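Side-chain contacts in DNA repair protein RAD7 (PDB 5ZB2), which takes part in global genome nucleotide excision repair, the removal of damage from nontranscribed DNA, as a component of the yeast GGR complex with RAD16 and ABF1: residues N173-C178 and Q201-D206; E145-I150 and E156-S161. All coordinates share one frame; numbering follows the deposited sequence.

Contact 1: residues N173-C178 and Q201-D206; sequences NLLINC and QYLVND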
# COMPACT_ATOMS: atom_id res chain seq x y z
N ASN A 173 -28.03 0.09 8.30
CA ASN A 173 -26.98 1.01 8.72
C ASN A 173 -26.81 2.15 7.72
O ASN A 173 -26.45 3.26 8.11
CB ASN A 173 -25.67 0.27 8.92
CG ASN A 173 -25.73 -0.75 10.04
OD1 ASN A 173 -25.38 -1.91 9.86
ND2 ASN A 173 -26.20 -0.31 11.21
N LEU A 174 -27.04 1.89 6.43
CA LEU A 174 -27.04 2.97 5.45
C LEU A 174 -28.14 3.97 5.76
O LEU A 174 -27.91 5.19 5.78
CB LEU A 174 -27.22 2.41 4.04
CG LEU A 174 -27.54 3.46 2.96
CD1 LEU A 174 -26.42 4.48 2.86
CD2 LEU A 174 -27.80 2.80 1.61
N LEU A 175 -29.36 3.47 6.00
CA LEU A 175 -30.49 4.36 6.21
C LEU A 175 -30.39 5.07 7.56
O LEU A 175 -30.65 6.27 7.65
CB LEU A 175 -31.79 3.56 6.12
CG LEU A 175 -32.07 2.94 4.75
CD1 LEU A 175 -33.31 2.07 4.80
CD2 LEU A 175 -32.20 4.01 3.69
N ILE A 176 -30.01 4.33 8.61
CA ILE A 176 -29.86 4.94 9.92
C ILE A 176 -28.83 6.07 9.88
O ILE A 176 -29.05 7.14 10.44
CB ILE A 176 -29.49 3.87 10.96
CG1 ILE A 176 -30.69 2.95 11.20
CG2 ILE A 176 -29.05 4.51 12.28
CD1 ILE A 176 -30.41 1.77 12.12
N ASN A 177 -27.70 5.85 9.21
CA ASN A 177 -26.62 6.82 9.23
C ASN A 177 -26.73 7.91 8.16
O ASN A 177 -26.24 9.02 8.37
CB ASN A 177 -25.27 6.12 9.08
CG ASN A 177 -24.85 5.38 10.34
OD1 ASN A 177 -24.36 5.99 11.29
ND2 ASN A 177 -25.06 4.07 10.36
N CYS A 178 -27.37 7.62 7.03
CA CYS A 178 -27.38 8.55 5.90
C CYS A 178 -28.76 8.78 5.30
O CYS A 178 -28.86 9.53 4.33
CB CYS A 178 -26.43 8.05 4.80
SG CYS A 178 -24.79 7.58 5.39
N GLN A 201 -39.68 4.92 5.12
CA GLN A 201 -39.46 5.51 6.44
C GLN A 201 -38.30 6.50 6.42
O GLN A 201 -38.38 7.56 7.05
CB GLN A 201 -39.19 4.42 7.47
CG GLN A 201 -40.28 3.37 7.59
CD GLN A 201 -40.04 2.44 8.76
OE1 GLN A 201 -39.36 2.79 9.73
NE2 GLN A 201 -40.59 1.24 8.67
N TYR A 202 -37.21 6.16 5.73
CA TYR A 202 -35.95 6.87 5.90
C TYR A 202 -35.64 7.87 4.80
O TYR A 202 -34.88 8.81 5.04
CB TYR A 202 -34.79 5.87 5.98
CG TYR A 202 -34.74 5.11 7.29
CD1 TYR A 202 -34.07 5.63 8.39
CD2 TYR A 202 -35.33 3.86 7.41
CE1 TYR A 202 -34.01 4.93 9.58
CE2 TYR A 202 -35.28 3.16 8.60
CZ TYR A 202 -34.61 3.70 9.68
OH TYR A 202 -34.55 3.01 10.86
N LEU A 203 -36.21 7.71 3.61
CA LEU A 203 -35.87 8.57 2.47
C LEU A 203 -36.78 9.78 2.50
O LEU A 203 -37.75 9.90 1.74
CB LEU A 203 -35.98 7.79 1.16
CG LEU A 203 -35.09 6.56 1.02
CD1 LEU A 203 -35.30 5.93 -0.35
CD2 LEU A 203 -33.62 6.91 1.23
N VAL A 204 -36.47 10.72 3.40
CA VAL A 204 -37.33 11.86 3.68
C VAL A 204 -36.79 13.16 3.12
O VAL A 204 -37.47 14.19 3.22
CB VAL A 204 -37.60 11.99 5.19
CG1 VAL A 204 -38.25 10.72 5.73
CG2 VAL A 204 -36.31 12.30 5.94
N ASN A 205 -35.60 13.16 2.53
CA ASN A 205 -35.05 14.40 1.99
C ASN A 205 -35.99 14.99 0.95
O ASN A 205 -36.37 14.32 -0.01
CB ASN A 205 -33.67 14.15 1.38
CG ASN A 205 -32.90 15.44 1.16
OD1 ASN A 205 -33.16 16.19 0.22
ND2 ASN A 205 -31.92 15.69 2.02
N ASP A 206 -36.37 16.25 1.16
CA ASP A 206 -37.33 16.92 0.29
C ASP A 206 -36.79 17.19 -1.11
O ASP A 206 -37.52 17.76 -1.93
CB ASP A 206 -37.77 18.24 0.93
CG ASP A 206 -38.48 18.02 2.26
OD1 ASP A 206 -39.30 17.08 2.36
OD2 ASP A 206 -38.22 18.79 3.21
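Beside the meeting of Leu175 with Tyr202, the backbone carbonyl oxygen of Asn173 is gripped twice by one residue: Asn177 N donates the ordinary helical bond, and Asn177 ND2 adds a second at 2.8 Å to Asn173 O. The side-chain bond is fairly straight (163°) and runs nearly in the Asn177 amide plane, so it fixes the turn of that amide on helix 168-178. The neighbouring side of the same turn meets the end of helix 199-202. Leu175 CB lies over one face of the Tyr202 ring, 3.8 Å from the ring centroid in a CH-pi contact and displaced toward the rim, where it comes within 3.5 Å of Tyr202 CG. With Leu175 CG anti to its carbonyl carbon (chi1 -63°) and CD1 anti to CA, CD1 comes to 3.8 Å from Tyr202 CD2, while Leu175 CD2 turns to Leu203 CD2 at 4.1 Å. Farther out, Ile176 runs alongside the tyrosine, its CG1 3.9 Å from Tyr202 OH. Leu203 opens the loop after the helix at the centre of an inverse gamma turn, and its side chain also packs on Leu185 of strand 184-188 and on Leu230 of helix 224-234. With apolar and CH-pi contacts alone between the two segments, the fit of helix 168-178 against helix 199-202 probably depends on shape more than on directional bonds.

Contact 2: residues E145-I150 and E156-S161; sequences EKFFVI and EEFHIS
Phe148 turns the edge of its ring toward the face of Phe158, a T-shaped pair with centroids 5.2 Å apart and planes at 87°. The approach is made by the CE1-CZ side of Phe148 and falls near the rim of Phe158: Phe148 CZ is 3.8 Å from Phe158 CZ, and Phe148 CE1 stands 3.9 Å above the Phe158 plane. Although the CB of Phe148 leaves helix 141-150 without heading for the strand, its torsions bring the ring round. CG lies beside the backbone N, anti to the carbonyl carbon (chi1 -65°), and a chi2 of -45° twists the ring until its edge fronts the phenylalanine opposite. Phe147, the preceding residue, takes a different rotamer, with CG anti to the backbone N, and meets the same partner obliquely: Phe147 CE2 is 4.1 Å from Phe158 CE1. This is the helix-to-strand packing of a leucine-rich repeat, in which helix 141-150 lies on one side of the strand array and strand 157-161 follows it after a short loop. Phe158 points from the strand toward the helix, and its ring presents one face to Phe148. The two helix rings also touch each other, Phe148 CE1 lying in the plane of the Phe147 ring at its edge, 3.6 Å from Phe147 CD2. All three phenylalanines are buried. Phe147 reaches on to Leu118 and Ala122 of helix 115-124 and to Leu131 of strand 130-134, whereas Phe148 continues to Phe166. On the other side of the strand, Glu157 and His159 are hydrogen-bonded to serines of the neighbouring strands, Glu157 to Ser130 and Ser184, His159 to Ser184.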
# COMPACT_ATOMS: atom_id res chain seq x y z
N GLU A 145 -21.09 -1.16 7.65
CA GLU A 145 -21.51 -0.33 8.78
C GLU A 145 -20.45 0.72 9.10
O GLU A 145 -20.77 1.91 9.26
CB GLU A 145 -21.79 -1.20 10.01
CG GLU A 145 -22.23 -0.39 11.23
CD GLU A 145 -22.75 -1.26 12.36
OE1 GLU A 145 -22.65 -2.50 12.28
OE2 GLU A 145 -23.26 -0.68 13.35
N LYS A 146 -19.18 0.31 9.21
CA LYS A 146 -18.13 1.27 9.52
C LYS A 146 -18.05 2.36 8.47
O LYS A 146 -17.84 3.54 8.79
CB LYS A 146 -16.78 0.56 9.64
CG LYS A 146 -16.66 -0.35 10.85
CD LYS A 146 -15.23 -0.83 11.03
CE LYS A 146 -15.13 -1.85 12.15
NZ LYS A 146 -15.85 -3.11 11.83
N PHE A 147 -18.21 1.99 7.19
CA PHE A 147 -18.14 2.98 6.12
C PHE A 147 -19.27 4.00 6.24
O PHE A 147 -19.06 5.20 6.03
CB PHE A 147 -18.17 2.28 4.77
CG PHE A 147 -18.42 3.19 3.61
CD1 PHE A 147 -17.40 3.99 3.11
CD2 PHE A 147 -19.67 3.26 3.02
CE1 PHE A 147 -17.63 4.83 2.04
CE2 PHE A 147 -19.90 4.10 1.95
CZ PHE A 147 -18.87 4.88 1.46
N PHE A 148 -20.48 3.54 6.58
CA PHE A 148 -21.62 4.45 6.67
C PHE A 148 -21.52 5.35 7.90
O PHE A 148 -21.95 6.51 7.85
CB PHE A 148 -22.92 3.66 6.69
CG PHE A 148 -23.19 2.91 5.42
CD1 PHE A 148 -23.00 3.51 4.19
CD2 PHE A 148 -23.61 1.59 5.45
CE1 PHE A 148 -23.24 2.82 3.02
CE2 PHE A 148 -23.85 0.90 4.29
CZ PHE A 148 -23.66 1.51 3.07
N VAL A 149 -20.96 4.86 9.00
CA VAL A 149 -20.72 5.73 10.16
C VAL A 149 -19.78 6.87 9.77
O VAL A 149 -20.03 8.04 10.09
CB VAL A 149 -20.16 4.91 11.34
CG1 VAL A 149 -19.72 5.83 12.48
CG2 VAL A 149 -21.20 3.91 11.83
N ILE A 150 -18.70 6.55 9.06
CA ILE A 150 -17.75 7.57 8.64
C ILE A 150 -18.39 8.56 7.69
O ILE A 150 -18.03 9.75 7.69
CB ILE A 150 -16.51 6.90 8.01
CG1 ILE A 150 -15.75 6.09 9.06
CG2 ILE A 150 -15.58 7.95 7.39
CD1 ILE A 150 -14.64 5.24 8.51
N GLU A 156 -24.79 11.79 -0.04
CA GLU A 156 -26.03 12.17 -0.70
C GLU A 156 -26.46 11.20 -1.79
O GLU A 156 -27.64 11.19 -2.16
CB GLU A 156 -25.89 13.57 -1.31
CG GLU A 156 -25.62 14.67 -0.29
CD GLU A 156 -25.20 15.98 -0.93
OE1 GLU A 156 -24.66 16.84 -0.21
OE2 GLU A 156 -25.38 16.14 -2.15
N GLU A 157 -25.54 10.38 -2.30
CA GLU A 157 -25.84 9.48 -3.41
C GLU A 157 -25.08 8.18 -3.19
O GLU A 157 -23.85 8.19 -3.05
CB GLU A 157 -25.45 10.12 -4.75
CG GLU A 157 -25.73 9.25 -5.95
CD GLU A 157 -25.66 10.02 -7.26
OE1 GLU A 157 -24.61 10.66 -7.52
OE2 GLU A 157 -26.65 10.00 -8.01
N PHE A 158 -25.80 7.06 -3.16
CA PHE A 158 -25.19 5.76 -2.97
C PHE A 158 -25.89 4.74 -3.87
O PHE A 158 -27.10 4.55 -3.76
CB PHE A 158 -25.26 5.32 -1.51
CG PHE A 158 -24.51 4.04 -1.22
CD1 PHE A 158 -23.12 4.02 -1.25
CD2 PHE A 158 -25.19 2.87 -0.92
CE1 PHE A 158 -22.43 2.85 -0.99
CE2 PHE A 158 -24.50 1.70 -0.66
CZ PHE A 158 -23.12 1.69 -0.69
N HIS A 159 -25.12 4.12 -4.76
CA HIS A 159 -25.57 3.01 -5.58
C HIS A 159 -24.60 1.86 -5.40
O HIS A 159 -23.39 2.03 -5.56
CB HIS A 159 -25.64 3.40 -7.06
CG HIS A 159 -26.62 4.50 -7.36
ND1 HIS A 159 -27.67 4.35 -8.23
CD2 HIS A 159 -26.69 5.77 -6.89
CE1 HIS A 159 -28.36 5.47 -8.29
NE2 HIS A 159 -27.79 6.35 -7.49
N ILE A 160 -25.12 0.68 -5.04
CA ILE A 160 -24.32 -0.53 -4.91
C ILE A 160 -25.00 -1.65 -5.68
O ILE A 160 -26.23 -1.75 -5.70
CB ILE A 160 -24.10 -0.92 -3.44
CG1 ILE A 160 -23.30 -2.23 -3.36
CG2 ILE A 160 -25.44 -1.05 -2.71
CD1 ILE A 160 -22.77 -2.54 -2.00
N SER A 161 -24.19 -2.50 -6.31
CA SER A 161 -24.72 -3.56 -7.16
C SER A 161 -23.83 -4.80 -7.07
O SER A 161 -22.63 -4.71 -6.77
CB SER A 161 -24.82 -3.11 -8.62
OG SER A 161 -25.56 -1.90 -8.73

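Contact 2 closes before contact 1 opens along the chain, and their centres lie about 11 Å apart within the leucine-rich-repeat part of Rad7. Helix 168-178, which follows strand 157-161, connects them: Leu174, next to Leu175 of contact 1, brings its CD2 within 3.6 Å of Phe158 CD2, and its backbone N within 3.6 Å of Phe148 CD2. One helix thus packs back on Phe148 and Phe158 and forward on Tyr202. On the far side of contact 2, Phe147 and Ile150 rest on helix 115-124, whose Tyr120 and Glu123 help line pockets holding glycol-type ligands; contact 1 lies one helix farther along the solenoid.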